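Long-range contact in protein (endoglucanase (e.c.3.2.1.4)) (Streptomyces lividans, PDB 2NLR), which probably hydrolyses internal beta-1,4-glucosidic bonds of cellulose as a retaining family 12 endoglucanase, through a covalent glycosyl-enzyme intermediate: residues V82-F93 with A168-M177. Sequence-based numbering, arbitrary orientation. Where two conformers were deposited one is given.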
loop_
_atom_site.group_PDB
_atom_site.type_symbol
_atom_site.label_atom_id
_atom_site.label_comp_id
_atom_site.label_asym_id
_atom_site.label_seq_id
_atom_site.Cartn_x
_atom_site.Cartn_y
_atom_site.Cartn_z
ATOM N N VAL A 82 -18.337 -9.134 0.511
ATOM C CA VAL A 82 -17.120 -9.553 1.179
ATOM C C VAL A 82 -17.411 -9.860 2.635
ATOM O O VAL A 82 -17.827 -8.973 3.390
ATOM C CB VAL A 82 -16.031 -8.479 1.092
ATOM C CG1 VAL A 82 -14.800 -8.855 1.917
ATOM C CG2 VAL A 82 -15.675 -8.265 -0.401
ATOM N N SER A 83 -17.167 -11.109 3.024
ATOM C CA SER A 83 -17.261 -11.497 4.406
ATOM C C SER A 83 -16.065 -11.132 5.248
ATOM O O SER A 83 -16.161 -10.851 6.432
ATOM C CB SER A 83 -17.419 -13.050 4.410
ATOM O OG SER A 83 -16.316 -13.756 3.830
ATOM N N ALA A 84 -14.898 -11.140 4.689
ATOM C CA ALA A 84 -13.646 -10.849 5.338
ATOM C C ALA A 84 -12.568 -10.664 4.321
ATOM O O ALA A 84 -12.619 -11.310 3.265
ATOM C CB ALA A 84 -13.219 -11.980 6.314
ATOM N N ALA A 85 -11.551 -9.846 4.634
ATOM C CA ALA A 85 -10.414 -9.608 3.749
ATOM C C ALA A 85 -9.149 -9.663 4.543
ATOM O O ALA A 85 -8.438 -8.637 4.655
ATOM C CB ALA A 85 -10.589 -8.301 2.942
ATOM N N PRO A 86 -8.784 -10.805 5.093
ATOM C CA PRO A 86 -7.584 -10.896 5.920
ATOM C C PRO A 86 -6.319 -10.618 5.122
ATOM O O PRO A 86 -6.189 -11.052 3.961
ATOM C CB PRO A 86 -7.614 -12.342 6.423
ATOM C CG PRO A 86 -8.368 -13.111 5.342
ATOM C CD PRO A 86 -9.435 -12.119 4.927
ATOM N N SER A 87 -5.381 -9.934 5.751
ATOM C CA SER A 87 -4.069 -9.703 5.210
ATOM C C SER A 87 -3.069 -9.766 6.344
ATOM O O SER A 87 -3.360 -9.460 7.483
ATOM C CB SER A 87 -4.027 -8.341 4.469
ATOM O OG SER A 87 -2.798 -8.104 3.837
ATOM N N SER A 88 -1.843 -10.163 5.999
ATOM C CA SER A 88 -0.752 -10.131 6.975
ATOM C C SER A 88 0.545 -9.713 6.304
ATOM O O SER A 88 0.709 -9.802 5.078
ATOM C CB SER A 88 -0.476 -11.470 7.649
ATOM O OG SER A 88 -0.009 -12.359 6.633
ATOM N N ILE A 89 1.419 -9.180 7.150
ATOM C CA ILE A 89 2.667 -8.653 6.670
ATOM C C ILE A 89 3.718 -8.808 7.756
ATOM O O ILE A 89 3.453 -8.755 8.942
ATOM C CB ILE A 89 2.541 -7.189 6.248
ATOM C CG1 ILE A 89 3.799 -6.767 5.443
ATOM C CG2 ILE A 89 2.263 -6.307 7.440
ATOM C CD1 ILE A 89 3.573 -5.945 4.274
ATOM N N SER A 90 4.949 -8.985 7.302
ATOM C CA SER A 90 6.189 -8.881 8.092
ATOM C C SER A 90 7.119 -7.939 7.353
ATOM O O SER A 90 7.442 -8.211 6.170
ATOM C CB SER A 90 6.848 -10.249 8.307
ATOM O OG SER A 90 8.133 -10.067 8.885
ATOM N N TYR A 91 7.528 -6.884 8.028
ATOM C CA TYR A 91 8.395 -5.869 7.459
ATOM C C TYR A 91 9.785 -5.913 8.056
ATOM O O TYR A 91 9.954 -6.204 9.268
ATOM C CB TYR A 91 7.808 -4.520 7.760
ATOM C CG TYR A 91 6.781 -3.910 6.899
ATOM C CD1 TYR A 91 7.063 -3.617 5.567
ATOM C CD2 TYR A 91 5.546 -3.555 7.352
ATOM C CE1 TYR A 91 6.156 -3.033 4.731
ATOM C CE2 TYR A 91 4.612 -2.930 6.538
ATOM C CZ TYR A 91 4.913 -2.674 5.244
ATOM O OH TYR A 91 3.974 -2.027 4.433
ATOM N N GLY A 92 10.764 -5.597 7.234
ATOM C CA GLY A 92 12.147 -5.302 7.615
ATOM C C GLY A 92 12.431 -3.830 7.426
ATOM O O GLY A 92 12.335 -3.297 6.327
ATOM N N PHE A 93 12.711 -3.143 8.516
ATOM C CA PHE A 93 12.952 -1.701 8.514
ATOM C C PHE A 93 14.444 -1.423 8.493
ATOM O O PHE A 93 15.257 -2.273 8.782
ATOM C CB PHE A 93 12.286 -1.012 9.718
ATOM C CG PHE A 93 10.809 -1.220 9.793
ATOM C CD1 PHE A 93 10.024 -1.075 8.651
ATOM C CD2 PHE A 93 10.170 -1.530 10.984
ATOM C CE1 PHE A 93 8.650 -1.235 8.737
ATOM C CE2 PHE A 93 8.805 -1.686 11.041
ATOM C CZ PHE A 93 8.045 -1.526 9.917
ATOM N N ALA A 168 6.269 2.099 15.279
ATOM C CA ALA A 168 6.514 1.105 14.263
ATOM C C ALA A 168 5.778 -0.192 14.528
ATOM O O ALA A 168 5.851 -0.766 15.633
ATOM C CB ALA A 168 8.000 0.872 14.089
ATOM N N ILE A 169 5.130 -0.717 13.495
ATOM C CA ILE A 169 4.521 -2.062 13.468
ATOM C C ILE A 169 5.317 -2.931 12.518
ATOM O O ILE A 169 5.247 -2.742 11.310
ATOM C CB ILE A 169 3.048 -2.013 13.069
ATOM C CG1 ILE A 169 2.260 -1.017 13.948
ATOM C CG2 ILE A 169 2.452 -3.412 13.062
ATOM C CD1 ILE A 169 0.811 -0.833 13.458
ATOM N N SER A 170 6.111 -3.849 12.995
ATOM C CA SER A 170 6.893 -4.690 12.096
ATOM C C SER A 170 6.175 -5.896 11.565
ATOM O O SER A 170 6.602 -6.493 10.598
ATOM C CB SER A 170 8.182 -5.204 12.766
ATOM O OG SER A 170 7.875 -6.012 13.842
ATOM N N GLY A 171 5.041 -6.278 12.191
ATOM C CA GLY A 171 4.279 -7.396 11.698
ATOM C C GLY A 171 2.871 -7.293 12.216
ATOM O O GLY A 171 2.667 -6.912 13.355
ATOM N N TRP A 172 1.883 -7.684 11.391
ATOM C CA TRP A 172 0.520 -7.715 11.867
ATOM C C TRP A 172 -0.286 -8.583 10.924
ATOM O O TRP A 172 0.027 -8.713 9.744
ATOM C CB TRP A 172 -0.025 -6.285 11.904
ATOM C CG TRP A 172 -1.290 -6.099 12.712
ATOM C CD1 TRP A 172 -1.687 -6.761 13.817
ATOM C CD2 TRP A 172 -2.334 -5.129 12.441
ATOM N NE1 TRP A 172 -2.917 -6.280 14.250
ATOM C CE2 TRP A 172 -3.312 -5.278 13.402
ATOM C CE3 TRP A 172 -2.530 -4.148 11.458
ATOM C CZ2 TRP A 172 -4.477 -4.493 13.428
ATOM C CZ3 TRP A 172 -3.648 -3.367 11.447
ATOM C CH2 TRP A 172 -4.610 -3.547 12.439
ATOM N N SER A 173 -1.344 -9.148 11.435
ATOM C CA SER A 173 -2.432 -9.731 10.659
ATOM C C SER A 173 -3.711 -8.986 11.027
ATOM O O SER A 173 -3.924 -8.668 12.178
ATOM C CB SER A 173 -2.697 -11.203 11.031
ATOM O OG SER A 173 -1.570 -12.002 10.791
ATOM N N PHE A 174 -4.518 -8.655 10.054
ATOM C CA PHE A 174 -5.683 -7.801 10.254
ATOM C C PHE A 174 -6.680 -8.030 9.128
ATOM O O PHE A 174 -6.383 -8.692 8.136
ATOM C CB PHE A 174 -5.279 -6.330 10.317
ATOM C CG PHE A 174 -4.738 -5.767 9.039
ATOM C CD1 PHE A 174 -3.458 -6.003 8.597
ATOM C CD2 PHE A 174 -5.540 -4.968 8.241
ATOM C CE1 PHE A 174 -2.985 -5.486 7.425
ATOM C CE2 PHE A 174 -5.052 -4.388 7.072
ATOM C CZ PHE A 174 -3.779 -4.645 6.631
ATOM N N ASP A 175 -7.883 -7.496 9.310
ATOM C CA ASP A 175 -8.925 -7.554 8.297
ATOM C C ASP A 175 -8.985 -6.220 7.565
ATOM O O ASP A 175 -9.332 -5.200 8.145
ATOM C CB ASP A 175 -10.258 -7.893 8.949
ATOM C CG ASP A 175 -11.284 -8.367 7.930
ATOM O OD1 ASP A 175 -11.189 -7.984 6.732
ATOM O OD2 ASP A 175 -12.200 -9.087 8.376
ATOM N N VAL A 176 -8.647 -6.243 6.270
ATOM C CA VAL A 176 -8.775 -5.030 5.475
ATOM C C VAL A 176 -10.161 -4.439 5.560
ATOM O O VAL A 176 -10.367 -3.219 5.527
ATOM C CB VAL A 176 -8.356 -5.334 4.005
ATOM C CG1 VAL A 176 -8.812 -4.300 3.044
ATOM C CG2 VAL A 176 -6.836 -5.588 3.924
ATOM N N MET A 177 -11.207 -5.306 5.697
ATOM C CA MET A 177 -12.571 -4.783 5.790
ATOM C C MET A 177 -12.776 -3.911 7.004
ATOM O O MET A 177 -13.706 -3.083 6.980
ATOM C CB MET A 177 -13.637 -5.875 5.739
ATOM C CG MET A 177 -13.728 -6.498 4.385
ATOM S SD MET A 177 -14.255 -5.504 3.021
ATOM C CE MET A 177 -15.690 -4.620 3.490
HETATM O O HOH W 1 -14.860 -8.648 8.004
HETATM O O HOH W 2 7.617 -9.629 11.441
#
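S87 and F174 exchange two backbone hydrogen bonds, as do I89 and W172, and these pairs zip strand 86-92 antiparallel to strand 171-175. The S87 and F174 amides each meet the partner's carbonyl almost head-on, S87 N to F174 O being 2.9 Å. Y91 N adds a nearly straight bond to S170 O (2.8 Å, 175° at the hydrogen), just before strand 171-175 begins. CA-H...O contacts fill in between, such as S88 CA to W172 O at 3.2 Å.

At the other end, V176 N donates to A85 O and the D175 carboxylate ties the two segments together. With CG anti to the backbone N (chi1 -163°), D175 turns OD1 to A85 N, 2.8 Å away, while M177 N donates to the same oxygen from the opposite face of the carboxylate plane, the N-capping bond of helix 176-185. The N-cap is thus also pinned to the residue that leads into strand 86-92. OD2 takes a water that bridges to S83 O.

Apolar packing flanks this end: in one of its two conformers M177 lays SD 3.6 Å from V82 CG1 and CG 3.9 Å from A85 CB. Separately, F93 directs its ring edge at I169 O, CZ lying 3.4 Å away; that buried oxygen has no hydrogen-bonding partner.

S87, I89, Y91, W172 and F174 share one sheet face; there S87 OG is hydrogen-bonded to S217 O and to Y103 OH, and F174 meets Y103 edge-to-face. Strand 171-175 is an outermost strand of its antiparallel sheet, packed against a second sheet in the beta-sandwich (jelly roll) of family 12 glycoside hydrolases.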